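Local atomic coordinates of ornithine carbamoyltransferase (Giardia intestinalis, PDB entry 3GRF), a protein that probably catalyses the reversible carbamoyl transfer between carbamoyl phosphate and ornithine, which in arginine degradation runs from citrulline. Residues Ser170-Thr175 / Tyr239-Met244; Phe279-Pro284 / Gly288-Ala293. One frame throughout, in Å; residues are numbered along the deposited sequence.

Contact 1. Residues Ser170-Thr175 / Tyr239-Met244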
# COMPACT_ATOMS: atom_id res chain seq x y z
N SER A 170 2.13 -3.69 -35.09
CA SER A 170 2.46 -5.05 -34.74
C SER A 170 3.90 -5.21 -34.39
O SER A 170 4.38 -6.33 -34.16
CB SER A 170 1.97 -6.01 -35.83
OG SER A 170 0.54 -5.95 -35.89
N MET A 171 4.60 -4.09 -34.26
CA MET A 171 5.90 -4.11 -33.67
C MET A 171 5.62 -3.71 -32.24
O MET A 171 5.69 -2.54 -31.89
CB MET A 171 6.83 -3.12 -34.37
CG MET A 171 8.27 -3.36 -34.00
SD MET A 171 9.45 -2.15 -34.61
CE MET A 171 9.50 -2.49 -36.35
N ASN A 172 5.20 -4.68 -31.43
CA ASN A 172 4.47 -4.36 -30.27
C ASN A 172 4.59 -5.51 -29.31
O ASN A 172 4.33 -6.65 -29.68
CB ASN A 172 3.01 -4.09 -30.69
CG ASN A 172 2.05 -3.90 -29.55
OD1 ASN A 172 2.30 -4.24 -28.39
ND2 ASN A 172 0.87 -3.44 -29.90
N ASN A 173 4.95 -5.25 -28.10
CA ASN A 173 5.15 -6.29 -27.09
C ASN A 173 3.92 -7.14 -26.83
O ASN A 173 4.03 -8.33 -26.48
CB ASN A 173 5.65 -5.63 -25.80
CG ASN A 173 4.57 -4.87 -25.07
OD1 ASN A 173 4.05 -3.87 -25.55
ND2 ASN A 173 4.22 -5.36 -23.88
N VAL A 174 2.74 -6.53 -26.98
CA VAL A 174 1.46 -7.23 -26.81
C VAL A 174 1.24 -8.19 -27.98
O VAL A 174 0.86 -9.34 -27.77
CB VAL A 174 0.26 -6.22 -26.52
CG1 VAL A 174 -1.10 -6.78 -26.98
CG2 VAL A 174 0.19 -5.86 -25.00
N THR A 175 1.49 -7.75 -29.22
CA THR A 175 1.41 -8.57 -30.42
C THR A 175 2.41 -9.73 -30.35
O THR A 175 2.03 -10.86 -30.60
CB THR A 175 1.68 -7.75 -31.69
OG1 THR A 175 0.97 -6.51 -31.58
CG2 THR A 175 1.24 -8.49 -32.95
N TYR A 239 -8.45 -8.73 -32.36
CA TYR A 239 -7.88 -8.15 -31.18
C TYR A 239 -7.11 -6.96 -31.69
O TYR A 239 -6.47 -7.05 -32.74
CB TYR A 239 -6.98 -9.21 -30.53
CG TYR A 239 -6.41 -8.93 -29.15
CD1 TYR A 239 -5.61 -7.82 -28.89
CD2 TYR A 239 -6.62 -9.81 -28.14
CE1 TYR A 239 -5.05 -7.60 -27.65
CE2 TYR A 239 -6.07 -9.64 -26.92
CZ TYR A 239 -5.31 -8.51 -26.66
OH TYR A 239 -4.76 -8.34 -25.43
N THR A 240 -7.21 -5.84 -30.99
CA THR A 240 -6.39 -4.67 -31.31
C THR A 240 -5.96 -3.96 -30.05
O THR A 240 -6.41 -4.30 -28.95
CB THR A 240 -7.11 -3.73 -32.29
OG1 THR A 240 -6.17 -2.75 -32.76
CG2 THR A 240 -8.32 -3.08 -31.66
N ASP A 241 -5.02 -3.03 -30.17
CA ASP A 241 -4.68 -2.26 -28.98
C ASP A 241 -4.09 -0.92 -29.35
O ASP A 241 -3.96 -0.62 -30.52
CB ASP A 241 -3.84 -3.10 -27.95
CG ASP A 241 -2.32 -3.04 -28.18
OD1 ASP A 241 -1.59 -3.05 -27.19
OD2 ASP A 241 -1.86 -3.01 -29.33
N SER A 242 -3.79 -0.12 -28.33
CA SER A 242 -3.52 1.28 -28.44
C SER A 242 -2.48 1.56 -29.51
O SER A 242 -1.43 0.94 -29.54
CB SER A 242 -3.05 1.79 -27.07
OG SER A 242 -2.37 3.02 -27.21
N TRP A 243 -2.82 2.49 -30.40
CA TRP A 243 -1.89 3.08 -31.36
C TRP A 243 -0.85 4.03 -30.75
O TRP A 243 0.16 4.32 -31.40
CB TRP A 243 -2.67 3.84 -32.41
CG TRP A 243 -3.43 2.99 -33.38
CD1 TRP A 243 -3.42 1.63 -33.48
CD2 TRP A 243 -4.28 3.46 -34.41
NE1 TRP A 243 -4.22 1.22 -34.51
CE2 TRP A 243 -4.76 2.33 -35.10
CE3 TRP A 243 -4.69 4.74 -34.82
CZ2 TRP A 243 -5.64 2.44 -36.20
CZ3 TRP A 243 -5.57 4.85 -35.91
CH2 TRP A 243 -6.03 3.70 -36.58
N MET A 244 -1.10 4.54 -29.54
CA MET A 244 -0.23 5.53 -28.88
C MET A 244 1.17 5.00 -28.59
O MET A 244 1.36 4.18 -27.69
CB MET A 244 -0.85 6.06 -27.57
CG MET A 244 0.16 6.35 -26.41
SD MET A 244 0.82 8.04 -26.25
CE MET A 244 -0.11 8.66 -24.82
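N172 holds its CG anti to the backbone N (chi1 173°), while D241 tucks its CG between its own backbone N and carbonyl carbon (chi1 88°); the amide and the carboxylate thus arrive from opposite directions and meet nearly coplanar. N172 ND2 donates to D241 OD2 at 2.8 Å, taking the syn lone pair of OD2, which lies close to the plane of the N172 amide, though the N-H is bent to 133°. The other end of the same amide works on the backbone: V174 N donates to N172 OD1 at 2.7 Å from above the carbonyl plane. N172 is therefore the N-cap of helix 173-185, which follows strand 164-167 in the parallel sheet of the Asp/Orn-binding, Rossmann-like domain, and D241 follows in the chain from strand 237-240, next to 164-167 in the sheet. Two further bonds fix the pair, N172 ND2 to D169 O and Y166 OH to D241 OD2, so that OD2 is gripped from two residues. V174 leans over the carboxylate, its CB 3.7 Å from D241 OD1. Further back along the chain, V174 CG1 approaches Y239 CE1 obliquely at 4.1 Å, the two side chains crossing at about a right angle, while the Y239 hydroxyl is hydrogen-bonded to D141 of helix 135-151.

Contact 2. Residues Phe279-Pro284 / Gly288-Ala293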
# COMPACT_ATOMS: atom_id res chain seq x y z
N PHE A 279 -14.63 -9.63 -30.17
CA PHE A 279 -13.66 -8.53 -30.30
C PHE A 279 -12.98 -8.30 -28.90
O PHE A 279 -13.65 -8.28 -27.86
CB PHE A 279 -14.36 -7.25 -30.79
CG PHE A 279 -13.52 -6.06 -30.66
CD1 PHE A 279 -12.54 -5.80 -31.63
CD2 PHE A 279 -13.62 -5.26 -29.53
CE1 PHE A 279 -11.67 -4.70 -31.47
CE2 PHE A 279 -12.75 -4.14 -29.35
CZ PHE A 279 -11.78 -3.88 -30.31
N MET A 280 -11.64 -8.16 -28.90
CA MET A 280 -10.82 -7.99 -27.71
C MET A 280 -9.89 -6.78 -27.87
O MET A 280 -9.51 -6.47 -28.99
CB MET A 280 -9.97 -9.24 -27.53
CG MET A 280 -10.81 -10.45 -27.28
SD MET A 280 -9.88 -11.96 -26.89
CE MET A 280 -9.45 -11.74 -25.16
N ASN A 281 -9.54 -6.14 -26.75
CA ASN A 281 -8.54 -5.02 -26.70
C ASN A 281 -8.10 -5.00 -25.23
O ASN A 281 -8.94 -4.87 -24.29
CB ASN A 281 -9.22 -3.68 -27.14
CG ASN A 281 -8.30 -2.43 -27.09
OD1 ASN A 281 -8.53 -1.47 -27.81
ND2 ASN A 281 -7.29 -2.44 -26.24
N CYS A 282 -6.79 -5.15 -24.99
CA CYS A 282 -6.29 -5.26 -23.62
C CYS A 282 -6.48 -3.98 -22.81
O CYS A 282 -6.38 -4.00 -21.58
CB CYS A 282 -4.84 -5.72 -23.64
SG CYS A 282 -3.73 -4.70 -24.66
N LEU A 283 -6.77 -2.87 -23.50
CA LEU A 283 -6.96 -1.53 -22.87
C LEU A 283 -5.63 -0.84 -22.49
O LEU A 283 -4.62 -1.50 -22.38
CB LEU A 283 -7.94 -1.55 -21.68
CG LEU A 283 -9.36 -2.10 -21.92
CD1 LEU A 283 -10.20 -2.19 -20.63
CD2 LEU A 283 -10.09 -1.30 -23.02
N PRO A 284 -5.63 0.50 -22.33
CA PRO A 284 -6.69 1.50 -22.54
C PRO A 284 -7.19 1.58 -23.99
O PRO A 284 -6.38 1.52 -24.94
CB PRO A 284 -6.00 2.81 -22.14
CG PRO A 284 -4.56 2.54 -22.34
CD PRO A 284 -4.38 1.14 -21.88
N GLY A 288 -11.76 6.15 -31.25
CA GLY A 288 -11.67 6.46 -32.70
C GLY A 288 -10.30 6.23 -33.30
O GLY A 288 -10.01 6.75 -34.39
N GLU A 289 -9.45 5.49 -32.58
CA GLU A 289 -8.13 5.12 -33.09
C GLU A 289 -8.10 3.66 -33.51
O GLU A 289 -8.52 3.34 -34.61
CB GLU A 289 -7.03 5.51 -32.10
CG GLU A 289 -7.08 7.01 -31.81
CD GLU A 289 -5.82 7.58 -31.18
OE1 GLU A 289 -5.01 6.78 -30.67
OE2 GLU A 289 -5.65 8.84 -31.22
N GLU A 290 -7.66 2.77 -32.63
CA GLU A 290 -7.47 1.36 -33.02
C GLU A 290 -8.81 0.67 -33.34
O GLU A 290 -8.84 -0.32 -34.10
CB GLU A 290 -6.69 0.60 -31.95
CG GLU A 290 -7.41 0.46 -30.60
CD GLU A 290 -7.21 1.63 -29.65
OE1 GLU A 290 -7.74 1.57 -28.53
OE2 GLU A 290 -6.51 2.60 -29.99
N GLN A 291 -9.90 1.20 -32.80
CA GLN A 291 -11.24 0.73 -33.20
C GLN A 291 -12.32 1.81 -33.09
O GLN A 291 -12.09 2.82 -32.44
CB GLN A 291 -11.64 -0.52 -32.43
CG GLN A 291 -10.94 -0.63 -31.08
CD GLN A 291 -11.66 0.14 -30.07
OE1 GLN A 291 -11.09 0.93 -29.31
NE2 GLN A 291 -12.95 -0.04 -30.08
N THR A 292 -13.45 1.61 -33.76
CA THR A 292 -14.60 2.49 -33.63
C THR A 292 -15.36 2.20 -32.36
O THR A 292 -15.26 1.10 -31.83
CB THR A 292 -15.56 2.41 -34.83
OG1 THR A 292 -16.16 1.12 -34.93
CG2 THR A 292 -14.83 2.73 -36.14
N ALA A 293 -16.11 3.20 -31.89
CA ALA A 293 -16.89 3.08 -30.69
C ALA A 293 -17.97 2.01 -30.89
O ALA A 293 -18.27 1.23 -29.98
CB ALA A 293 -17.48 4.46 -30.28
O HOH W 1 -5.62 3.47 -26.83
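Segment 279-284, which begins in strand 278-281, and the irregular loop 288-293 face each other with N281 and E290 nearest, their CA atoms 9.0 Å apart, and a cis peptide bond precedes P284. Side chains fill the interval. F279, its CG anti to the backbone N (chi1 167°), sends the far end of its ring toward the loop, where CZ meets Q291 CG at 3.4 Å. The approach is oblique; the Q291 chain, bent at chi2, lays its amide alongside the same ring end, NE2 being 4.0 Å from F279 CZ, with ring and amide planes 34° apart. The side chains of N281 and E290 cross at about a right angle, and the flat end of N281 is turned 67° from the E290 carboxylate. E290 also bends at chi2, which carries its carboxylate toward the P284 end of segment 279-284. There a water lies 2.8 Å from P284 O, to which it can donate, and makes at most a weak bond to E290 OE1 at 3.3 Å. The firmer partner of that carboxylate oxygen is T286 N, a bond that links E290 to the short connection between the two segments. On the sheet side E290 packs on T240 of strand 237-240 and on W243; F279 and N281 rest against C303 at the start of helix 303-322, whose E306 accepts from N281 N, and L283 touches V96 of a neighbouring subunit.

In the fold
Contacts 1 and 2 have centres about 10 Å apart on the same side of the chain's centre, and both segments of contact 1 precede those of contact 2 along the chain. Both belong to the Asp/Orn-binding domain and gather at the carboxyl ends of strands 237-240 and 278-281, neighbours in its parallel sheet, with 278-281 outermost in this chain. They touch directly: T240 N probably donates to M280 O at 3.1 Å, and W243 packs on the loop of contact 2. Contact 1 joins the fourth strand in chain order to the helix after the first; contact 2 folds the loop after the last strand back on it. Both lie where Rossmann-like domains commonly place their binding sites.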